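Local coordinates for protein adenylate kinase (Schistosoma mansoni, PDB 3UMF) that catalyses the reversible transfer of a phosphate group between adenine nucleotides, as expected of an adenylate kinase, turning ATP and AMP into two ADP, at residues 30-35 with 133-138. Numbering follows the deposited sequence.
Sequences KVIFVL and CLCVIN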
loop_
_atom_site.group_PDB
_atom_site.type_symbol
_atom_site.label_atom_id
_atom_site.label_comp_id
_atom_site.label_asym_id
_atom_site.label_seq_id
_atom_site.Cartn_x
_atom_site.Cartn_y
_atom_site.Cartn_z
ATOM N N LYS A 30 -7.053 6.823 11.393
ATOM C CA LYS A 30 -7.445 7.060 10.008
ATOM C C LYS A 30 -6.474 6.326 9.095
ATOM O O LYS A 30 -5.293 6.666 9.033
ATOM C CB LYS A 30 -7.416 8.556 9.703
ATOM C CG LYS A 30 -8.474 9.363 10.434
ATOM C CD LYS A 30 -8.072 10.822 10.510
ATOM C CE LYS A 30 -9.267 11.745 10.364
ATOM N NZ LYS A 30 -8.847 13.068 9.822
ATOM N N VAL A 31 -6.976 5.322 8.383
ATOM C CA VAL A 31 -6.122 4.453 7.583
ATOM C C VAL A 31 -6.259 4.716 6.090
ATOM O O VAL A 31 -7.361 4.690 5.538
ATOM C CB VAL A 31 -6.421 2.967 7.862
ATOM C CG1 VAL A 31 -5.660 2.072 6.897
ATOM C CG2 VAL A 31 -6.077 2.627 9.302
ATOM N N ILE A 32 -5.129 4.971 5.442
ATOM C CA ILE A 32 -5.105 5.213 4.009
ATOM C C ILE A 32 -4.376 4.083 3.293
ATOM O O ILE A 32 -3.154 3.952 3.393
ATOM C CB ILE A 32 -4.400 6.545 3.694
ATOM C CG1 ILE A 32 -5.118 7.699 4.401
ATOM C CG2 ILE A 32 -4.343 6.783 2.192
ATOM C CD1 ILE A 32 -4.314 8.978 4.442
ATOM N N PHE A 33 -5.129 3.254 2.582
ATOM C CA PHE A 33 -4.534 2.218 1.749
ATOM C C PHE A 33 -3.913 2.870 0.512
ATOM O O PHE A 33 -4.518 3.752 -0.099
ATOM C CB PHE A 33 -5.600 1.204 1.325
ATOM C CG PHE A 33 -6.124 0.350 2.457
ATOM C CD1 PHE A 33 -5.331 0.045 3.552
ATOM C CD2 PHE A 33 -7.416 -0.159 2.413
ATOM C CE1 PHE A 33 -5.818 -0.748 4.581
ATOM C CE2 PHE A 33 -7.906 -0.955 3.439
ATOM C CZ PHE A 33 -7.105 -1.247 4.524
ATOM N N VAL A 34 -2.708 2.446 0.145
ATOM C CA VAL A 34 -2.047 2.976 -1.048
ATOM C C VAL A 34 -1.708 1.866 -2.043
ATOM O O VAL A 34 -1.006 0.904 -1.712
ATOM C CB VAL A 34 -0.770 3.771 -0.689
ATOM C CG1 VAL A 34 -0.095 4.293 -1.952
ATOM C CG2 VAL A 34 -1.112 4.921 0.241
ATOM N N LEU A 35 -2.220 2.007 -3.261
ATOM C CA LEU A 35 -1.983 1.032 -4.320
ATOM C C LEU A 35 -1.264 1.658 -5.510
ATOM O O LEU A 35 -1.501 2.816 -5.851
ATOM C CB LEU A 35 -3.311 0.423 -4.790
ATOM C CG LEU A 35 -3.948 -0.625 -3.873
ATOM C CD1 LEU A 35 -5.215 -1.175 -4.508
ATOM C CD2 LEU A 35 -2.960 -1.747 -3.582
ATOM N N CYS A 133 -11.000 1.457 6.667
ATOM C CA CYS A 133 -10.086 2.432 6.096
ATOM C C CYS A 133 -10.800 3.758 5.853
ATOM O O CYS A 133 -12.026 3.804 5.721
ATOM C CB CYS A 133 -9.453 1.906 4.802
ATOM S SG CYS A 133 -10.523 1.923 3.358
ATOM N N LEU A 134 -10.031 4.837 5.824
ATOM C CA LEU A 134 -10.575 6.143 5.493
ATOM C C LEU A 134 -10.797 6.235 3.987
ATOM O O LEU A 134 -11.870 6.626 3.526
ATOM C CB LEU A 134 -9.619 7.241 5.960
ATOM C CG LEU A 134 -9.947 8.668 5.520
ATOM C CD1 LEU A 134 -11.272 9.133 6.108
ATOM C CD2 LEU A 134 -8.819 9.602 5.916
ATOM N N CYS A 135 -9.774 5.860 3.227
ATOM C CA CYS A 135 -9.850 5.861 1.772
ATOM C C CYS A 135 -8.730 5.025 1.169
ATOM O O CYS A 135 -7.842 4.550 1.881
ATOM C CB CYS A 135 -9.781 7.295 1.229
ATOM S SG CYS A 135 -8.221 8.157 1.558
ATOM N N VAL A 136 -8.792 4.843 -0.144
ATOM C CA VAL A 136 -7.749 4.162 -0.886
ATOM C C VAL A 136 -7.216 5.112 -1.949
ATOM O O VAL A 136 -7.989 5.713 -2.694
ATOM C CB VAL A 136 -8.293 2.891 -1.575
ATOM C CG1 VAL A 136 -7.197 2.201 -2.378
ATOM C CG2 VAL A 136 -8.886 1.939 -0.546
ATOM N N ILE A 137 -5.900 5.272 -2.002
ATOM C CA ILE A 137 -5.283 6.042 -3.075
ATOM C C ILE A 137 -4.770 5.078 -4.130
ATOM O O ILE A 137 -3.878 4.268 -3.867
ATOM C CB ILE A 137 -4.112 6.913 -2.572
ATOM C CG1 ILE A 137 -4.554 7.765 -1.381
ATOM C CG2 ILE A 137 -3.598 7.807 -3.688
ATOM C CD1 ILE A 137 -3.444 8.621 -0.805
ATOM N N ASN A 138 -5.351 5.150 -5.319
ATOM C CA ASN A 138 -4.911 4.325 -6.431
ATOM C C ASN A 138 -4.112 5.166 -7.419
ATOM O O ASN A 138 -4.681 5.979 -8.148
ATOM C CB ASN A 138 -6.119 3.685 -7.128
ATOM C CG ASN A 138 -5.722 2.781 -8.285
ATOM O OD1 ASN A 138 -4.595 2.284 -8.346
ATOM N ND2 ASN A 138 -6.654 2.561 -9.207
#
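C133 packs its CB against the ring of F33, on the face of the sheet that also carries V136. From its CB, which lies 3.9 Å from V136 CG2, the F33 side chain sets out with CG anti to its own carbonyl carbon (chi1 -69°). CD2 touches both V136 CG2 and the CB and SG of C133, CE2 comes to 3.5 Å from C133 CB, and CZ still grazes that same carbon. C133 thus lays its CB over one face of the ring, a CH-pi contact displaced toward the rim, while SG approaches obliquely, 4.6 Å from the ring centroid; V136 CG2 lies at the ring's edge, near its plane. A short side chain suits this place, since its CB can lie close over the ring; the polarisable sulfur may add a weak attraction.

The backbones are joined in parallel register. V31 O accepts from L134 N at 2.7 Å; further along, F33 N donates to C135 O, F33 O receives I137 N, and L35 N reaches I137 O at 2.9 Å in an almost straight bond (178°). On the other face, I32 CG2 rests 3.6 Å from I137 CD1, the two branched chains crossing obliquely; beta-branched isoleucine suits the extended backbone of a buried sheet.

Strand 30-35 is the middle one of five in this Rossmann-like parallel sheet, bonded on its other side to strand 110-114. Y185 of helix 179-186 touches both F33 and C133, and F126 of helix 120-129 meets the F33 ring edge-to-face; beyond strand 135-140 lies strand 191-195, whose I192 and I194 pack on C135 and I137.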